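Local coordinates for centrosomal protein of 104 kDa (Homo sapiens, PDB 5LPI), which is required for ciliogenesis and for the structural integrity of the ciliary tip, this chain being its zinc finger array, at residues T24-G27 / L28-H31; K34-L37 / M38-R41; V48-I51 / S52-T55. One frame throughout, in Å; residues are numbered along the deposited sequence.

Contact 1: T24-G27 / L28-H31. With ZN (zinc ion), chain G.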
loop_
_atom_site.group_PDB
_atom_site.type_symbol
_atom_site.label_atom_id
_atom_site.label_comp_id
_atom_site.label_asym_id
_atom_site.label_seq_id
_atom_site.Cartn_x
_atom_site.Cartn_y
_atom_site.Cartn_z
ATOM N N THR A 24 14.845 -10.914 -13.068
ATOM C CA THR A 24 15.378 -12.113 -12.444
ATOM C C THR A 24 15.012 -12.113 -10.969
ATOM O O THR A 24 14.377 -11.173 -10.482
ATOM C CB THR A 24 16.899 -12.186 -12.613
ATOM O OG1 THR A 24 17.510 -11.132 -11.860
ATOM C CG2 THR A 24 17.282 -12.039 -14.083
ATOM N N GLU A 25 15.443 -13.143 -10.243
ATOM C CA GLU A 25 15.140 -13.240 -8.820
ATOM C C GLU A 25 15.612 -12.012 -8.049
ATOM O O GLU A 25 14.973 -11.609 -7.070
ATOM C CB GLU A 25 15.781 -14.501 -8.246
ATOM C CG GLU A 25 15.486 -14.753 -6.784
ATOM C CD GLU A 25 16.198 -15.989 -6.270
ATOM O OE1 GLU A 25 16.861 -16.672 -7.083
ATOM O OE2 GLU A 25 16.100 -16.278 -5.058
ATOM N N GLU A 26 16.721 -11.401 -8.469
ATOM C CA GLU A 26 17.212 -10.213 -7.791
ATOM C C GLU A 26 17.039 -8.939 -8.594
ATOM O O GLU A 26 17.097 -7.853 -8.012
ATOM C CB GLU A 26 18.684 -10.389 -7.401
ATOM C CG GLU A 26 18.822 -11.035 -6.035
ATOM C CD GLU A 26 20.250 -11.310 -5.651
ATOM O OE1 GLU A 26 21.038 -11.685 -6.545
ATOM O OE2 GLU A 26 20.583 -11.142 -4.458
ATOM N N GLY A 27 16.816 -9.037 -9.901
ATOM C CA GLY A 27 16.213 -7.923 -10.605
ATOM C C GLY A 27 14.872 -7.546 -10.005
ATOM O O GLY A 27 14.479 -6.375 -10.040
ATOM N N LEU A 28 14.168 -8.529 -9.429
ATOM C CA LEU A 28 12.912 -8.263 -8.730
ATOM C C LEU A 28 13.156 -7.586 -7.385
ATOM O O LEU A 28 12.393 -6.700 -6.982
ATOM C CB LEU A 28 12.125 -9.565 -8.530
ATOM C CG LEU A 28 11.243 -10.060 -9.683
ATOM C CD1 LEU A 28 10.725 -11.466 -9.417
ATOM C CD2 LEU A 28 10.075 -9.106 -9.921
ATOM N N ASP A 29 14.204 -7.995 -6.667
ATOM C CA ASP A 29 14.501 -7.358 -5.387
ATOM C C ASP A 29 14.789 -5.876 -5.572
ATOM O O ASP A 29 14.363 -5.044 -4.759
ATOM C CB ASP A 29 15.677 -8.054 -4.709
ATOM C CG ASP A 29 15.264 -9.312 -3.973
ATOM O OD1 ASP A 29 14.308 -9.259 -3.164
ATOM O OD2 ASP A 29 15.900 -10.359 -4.207
ATOM N N LEU A 30 15.494 -5.527 -6.644
ATOM C CA LEU A 30 15.764 -4.123 -6.920
ATOM C C LEU A 30 14.493 -3.411 -7.364
ATOM O O LEU A 30 14.253 -2.254 -6.987
ATOM C CB LEU A 30 16.858 -4.012 -7.979
ATOM C CG LEU A 30 17.353 -2.626 -8.384
ATOM C CD1 LEU A 30 17.785 -1.804 -7.160
ATOM C CD2 LEU A 30 18.515 -2.803 -9.335
ATOM N N HIS A 31 13.677 -4.093 -8.173
ATOM C CA HIS A 31 12.357 -3.596 -8.539
ATOM C C HIS A 31 11.535 -3.201 -7.313
ATOM O O HIS A 31 10.998 -2.090 -7.249
ATOM C CB HIS A 31 11.624 -4.670 -9.366
ATOM C CG HIS A 31 10.247 -4.265 -9.789
ATOM N ND1 HIS A 31 10.018 -3.256 -10.700
ATOM C CD2 HIS A 31 9.028 -4.731 -9.428
ATOM C CE1 HIS A 31 8.718 -3.120 -10.886
ATOM N NE2 HIS A 31 8.098 -3.999 -10.122
HETATM ZN ZN ZN G . 6.080 -4.318 -9.519
#
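Thr24 meets Leu28 and the start of helix 27-35 with two oxygens; its hydroxyl OG1 is gripped by two backbone N-H groups. The Gly27 N to Thr24 OG1 bond is 3.0 Å long and fairly straight (162°). Glu26 N gives Thr24 OG1 a second, weak bond of 3.5 Å. OG1 sits between the backbone N and the carbonyl carbon (chi1 67°), and from there it caps the turn that leads into the helix. Thr24 O accepts from Leu28 N at 2.9 Å. Leu28 CB and CG each lie 3.4 Å from the same Thr24 O, and this side chain also packs on Cys13 and Phe23. Two more helical bonds follow, Leu30 N to Glu26 O and His31 N to Gly27 O.

The Glu26 side chain crosses Asp29 at an angle, with Glu26 CG 3.5 Å from Asp29 OD2. Their carboxylate planes are turned 78° apart. His31 swings its ring out of the helix, and His31 NE2 binds zinc at 2.1 Å. Cys13, Cys16 and Cys36 complete this site. The acids Glu25, Glu26 and Asp29 gather at the helix start, where the positive end of the helix dipole would probably favour negative charge and partly offset the crowding of like charges.

Contact 2: K34-L37 / M38-R41. With ZN (zinc ion), chain G.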
loop_
_atom_site.group_PDB
_atom_site.type_symbol
_atom_site.label_atom_id
_atom_site.label_comp_id
_atom_site.label_asym_id
_atom_site.label_seq_id
_atom_site.Cartn_x
_atom_site.Cartn_y
_atom_site.Cartn_z
ATOM N N LYS A 34 13.039 -0.063 -5.249
ATOM C CA LYS A 34 13.097 1.267 -5.852
ATOM C C LYS A 34 11.944 1.633 -6.779
ATOM O O LYS A 34 11.585 2.811 -6.834
ATOM C CB LYS A 34 14.398 1.433 -6.650
ATOM C CG LYS A 34 15.638 1.513 -5.745
ATOM C CD LYS A 34 16.884 1.802 -6.547
ATOM C CE LYS A 34 18.073 1.992 -5.570
ATOM N NZ LYS A 34 19.302 2.487 -6.235
ATOM N N HIS A 35 11.360 0.687 -7.501
ATOM C CA HIS A 35 10.594 1.058 -8.692
ATOM C C HIS A 35 9.123 0.679 -8.671
ATOM O O HIS A 35 8.317 1.426 -9.218
ATOM C CB HIS A 35 11.243 0.437 -9.930
ATOM C CG HIS A 35 12.659 0.859 -10.120
ATOM N ND1 HIS A 35 13.014 2.171 -10.341
ATOM C CD2 HIS A 35 13.814 0.152 -10.098
ATOM C CE1 HIS A 35 14.330 2.255 -10.457
ATOM N NE2 HIS A 35 14.838 1.045 -10.315
ATOM N N CYS A 36 8.744 -0.463 -8.094
ATOM C CA CYS A 36 7.363 -0.935 -8.213
ATOM C C CYS A 36 6.368 0.091 -7.678
ATOM O O CYS A 36 6.443 0.493 -6.515
ATOM C CB CYS A 36 7.184 -2.258 -7.472
ATOM S SG CYS A 36 5.516 -2.991 -7.672
ATOM N N LEU A 37 5.403 0.490 -8.523
ATOM C CA LEU A 37 4.440 1.518 -8.126
ATOM C C LEU A 37 3.469 1.038 -7.053
ATOM O O LEU A 37 2.827 1.868 -6.402
ATOM C CB LEU A 37 3.649 2.004 -9.351
ATOM C CG LEU A 37 4.477 2.699 -10.436
ATOM C CD1 LEU A 37 3.617 3.080 -11.621
ATOM C CD2 LEU A 37 5.186 3.918 -9.877
ATOM N N MET A 38 3.333 -0.266 -6.853
ATOM C CA MET A 38 2.394 -0.790 -5.870
ATOM C C MET A 38 2.995 -0.907 -4.478
ATOM O O MET A 38 2.269 -1.199 -3.512
ATOM C CB MET A 38 1.877 -2.153 -6.321
ATOM C CG MET A 38 1.192 -2.125 -7.683
ATOM S SD MET A 38 -0.332 -1.145 -7.664
ATOM C CE MET A 38 -1.239 -2.051 -6.409
ATOM N N LEU A 39 4.291 -0.676 -4.348
ATOM C CA LEU A 39 4.989 -0.845 -3.088
ATOM C C LEU A 39 5.558 0.489 -2.629
ATOM O O LEU A 39 5.701 1.439 -3.408
ATOM C CB LEU A 39 6.124 -1.876 -3.226
ATOM C CG LEU A 39 5.773 -3.188 -3.917
ATOM C CD1 LEU A 39 7.037 -4.051 -4.077
ATOM C CD2 LEU A 39 4.684 -3.957 -3.161
ATOM N N THR A 40 5.885 0.537 -1.342
ATOM C CA THR A 40 6.531 1.691 -0.747
ATOM C C THR A 40 7.539 1.190 0.278
ATOM O O THR A 40 7.432 0.070 0.781
ATOM C CB THR A 40 5.492 2.633 -0.108
ATOM O OG1 THR A 40 6.137 3.832 0.292
ATOM C CG2 THR A 40 4.854 2.000 1.126
ATOM N N ARG A 41 8.542 2.011 0.572
ATOM C CA ARG A 41 9.422 1.742 1.702
ATOM C C ARG A 41 8.816 2.346 2.955
ATOM O O ARG A 41 8.589 3.555 3.006
ATOM C CB ARG A 41 10.809 2.351 1.504
ATOM C CG ARG A 41 11.773 1.555 0.712
ATOM C CD ARG A 41 13.088 2.336 0.608
ATOM N NE ARG A 41 13.627 2.220 -0.732
ATOM C CZ ARG A 41 14.576 2.996 -1.229
ATOM N NH1 ARG A 41 15.107 3.961 -0.486
ATOM N NH2 ARG A 41 14.979 2.799 -2.465
HETATM ZN ZN ZN G . 6.080 -4.318 -9.519
#
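Leu39 folds back over Cys36 from CB outward. Its CB stands 4.1 Å from Cys36 O. Leu39 CG comes to 3.8 Å from Cys36 SG, and CD1 lies 3.8 Å from Cys36 CB. With chi1 at -48°, CG stands anti to the carbonyl carbon and beside the backbone N, on the side where Cys36 lies. The same side chain also touches Phe15, Arg133, Val48 and Glu50. Shortened to an alanine, this residue would probably leave Cys36 CB and SG without this apolar cover and open a gap beside the thiolate.

Cys36 SG binds zinc at 2.3 Å together with Cys13, Cys16 and His31. Cys36 SG also accepts from Met38 N at 3.6 Å. Such an N-H to sulfur bond would be expected to spread part of the thiolate charge. Cys36 to Leu39 forms a type I beta turn. It carries the chain from the last ligand of this zinc site, built from three cysteines and one histidine, into strand 39-41, the first strand of the hairpin that belongs to the next finger. The turn is closed by a bond from Leu39 N to Cys36 O. Arg133 also donates to that oxygen. Met38 bends at chi2 and chi3, and its side chain packs on Cys16, Leu122 and Met123.

Beyond the turn, Lys34 and Arg41 run side by side in the same direction. Lys34 CG lies at the edge of the Arg41 guanidinium, in its plane, 3.6 Å from NH2. The two charges stay apart, with Lys34 NZ 5.7 Å from Arg41 NH2. Trp33 receives the guanidinium instead: its backbone O accepts from Arg41 NE, and its ring takes a cation-pi contact.

Contact 3: V48-I51 / S52-T55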
loop_
_atom_site.group_PDB
_atom_site.type_symbol
_atom_site.label_atom_id
_atom_site.label_comp_id
_atom_site.label_asym_id
_atom_site.label_seq_id
_atom_site.Cartn_x
_atom_site.Cartn_y
_atom_site.Cartn_z
ATOM N N VAL A 48 10.257 -2.757 2.685
ATOM C CA VAL A 48 9.310 -2.566 1.581
ATOM C C VAL A 48 7.983 -3.211 1.958
ATOM O O VAL A 48 7.946 -4.360 2.411
ATOM C CB VAL A 48 9.853 -3.162 0.271
ATOM C CG1 VAL A 48 8.859 -2.896 -0.888
ATOM C CG2 VAL A 48 11.198 -2.554 -0.071
ATOM N N VAL A 49 6.881 -2.486 1.744
ATOM C CA VAL A 49 5.552 -3.012 2.037
ATOM C C VAL A 49 4.604 -2.666 0.890
ATOM O O VAL A 49 4.797 -1.682 0.167
ATOM C CB VAL A 49 4.982 -2.476 3.377
ATOM C CG1 VAL A 49 5.946 -2.727 4.530
ATOM C CG2 VAL A 49 4.663 -1.017 3.268
ATOM N N GLU A 50 3.582 -3.499 0.720
ATOM C CA GLU A 50 2.514 -3.181 -0.215
ATOM C C GLU A 50 1.764 -1.952 0.280
ATOM O O GLU A 50 1.409 -1.869 1.461
ATOM C CB GLU A 50 1.557 -4.361 -0.348
ATOM C CG GLU A 50 2.144 -5.562 -1.066
ATOM C CD GLU A 50 1.161 -6.725 -1.152
ATOM O OE1 GLU A 50 1.442 -7.794 -0.573
ATOM O OE2 GLU A 50 0.114 -6.571 -1.801
ATOM N N ILE A 51 1.525 -0.995 -0.614
ATOM C CA ILE A 51 0.740 0.175 -0.230
ATOM C C ILE A 51 -0.644 -0.248 0.243
ATOM O O ILE A 51 -1.166 0.283 1.231
ATOM C CB ILE A 51 0.672 1.179 -1.396
ATOM C CG1 ILE A 51 2.074 1.732 -1.684
ATOM C CG2 ILE A 51 -0.299 2.332 -1.074
ATOM C CD1 ILE A 51 2.171 2.489 -2.983
ATOM N N SER A 52 -1.242 -1.242 -0.417
ATOM C CA SER A 52 -2.580 -1.674 -0.026
ATOM C C SER A 52 -2.592 -2.386 1.319
ATOM O O SER A 52 -3.676 -2.640 1.857
ATOM C CB SER A 52 -3.188 -2.574 -1.109
ATOM O OG SER A 52 -2.458 -3.780 -1.260
ATOM N N SER A 53 -1.417 -2.668 1.884
ATOM C CA SER A 53 -1.270 -3.322 3.179
ATOM C C SER A 53 -0.584 -2.425 4.200
ATOM O O SER A 53 -0.199 -2.906 5.280
ATOM C CB SER A 53 -0.479 -4.625 3.019
ATOM O OG SER A 53 -1.223 -5.590 2.295
ATOM N N LEU A 54 -0.410 -1.137 3.886
ATOM C CA LEU A 54 0.476 -0.298 4.693
ATOM C C LEU A 54 -0.105 -0.039 6.075
ATOM O O LEU A 54 0.612 -0.115 7.079
ATOM C CB LEU A 54 0.762 1.024 3.974
ATOM C CG LEU A 54 1.573 2.063 4.739
ATOM C CD1 LEU A 54 2.973 1.564 5.112
ATOM C CD2 LEU A 54 1.668 3.370 3.958
ATOM N N THR A 55 -1.397 0.278 6.159
ATOM C CA THR A 55 -1.987 0.497 7.475
ATOM C C THR A 55 -1.869 -0.756 8.339
ATOM O O THR A 55 -1.437 -0.687 9.499
ATOM C CB THR A 55 -3.444 0.938 7.328
ATOM O OG1 THR A 55 -3.475 2.174 6.598
ATOM C CG2 THR A 55 -4.084 1.145 8.703
HETATM O O HOH W 1 -3.120 0.166 3.627
#
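Val49 and Leu54 join strand 48-50 to helix 54-60 in the second zinc finger of the array, where a short hairpin is followed by a helix. This is the tight, apolar part. Val49 CG2 and Leu54 CD1 meet at 3.6 Å, one side chain slanting across the other. Leu54 CG lies opposite its own backbone N (chi1 175°), which carries the branch back to the strand. The Val49 side chain is about 5 Å from a bound zinc ion. Ile51 packs against Pro105, Leu106 and Leu122 of the fourth finger.

The other side is looser and partly exposed. Glu50 CB is 3.9 Å from Ser53 CB. The long Glu50 chain is extended, and its OE2 stops 3.8 Å from Ser52 OG. Ser53 holds the N-cap position, yet its side chain makes no capping bond.

Backbone bonds close the turn. Ser53 N donates to Glu50 O at 3.0 Å, and Leu54 N to Ile51 O at 3.1 Å. A water finishes the join: it donates to Ile51 O at 3.1 Å and accepts from Thr55 N at 3.1 Å.

In the fold
The three contacts follow one another along the chain, from the first zinc finger into the second. Contacts 1 and 2 share helix 27-35, with centres about 12 Å apart, and each gives a ligand to the same zinc ion. They also touch directly: His31 O and Cys36 N are 2.9 Å apart, a probable hydrogen bond. Contacts 2 and 3 are closer, with centres about 9 Å apart. Their strands pair antiparallel through probable hydrogen bonds, Thr40 O to Val49 N at 2.8 Å and Met38 O to Ile51 N at 3.0 Å. Contacts 1 and 3 do not touch; their centres are about 19 Å apart. Contact 2 therefore bridges them.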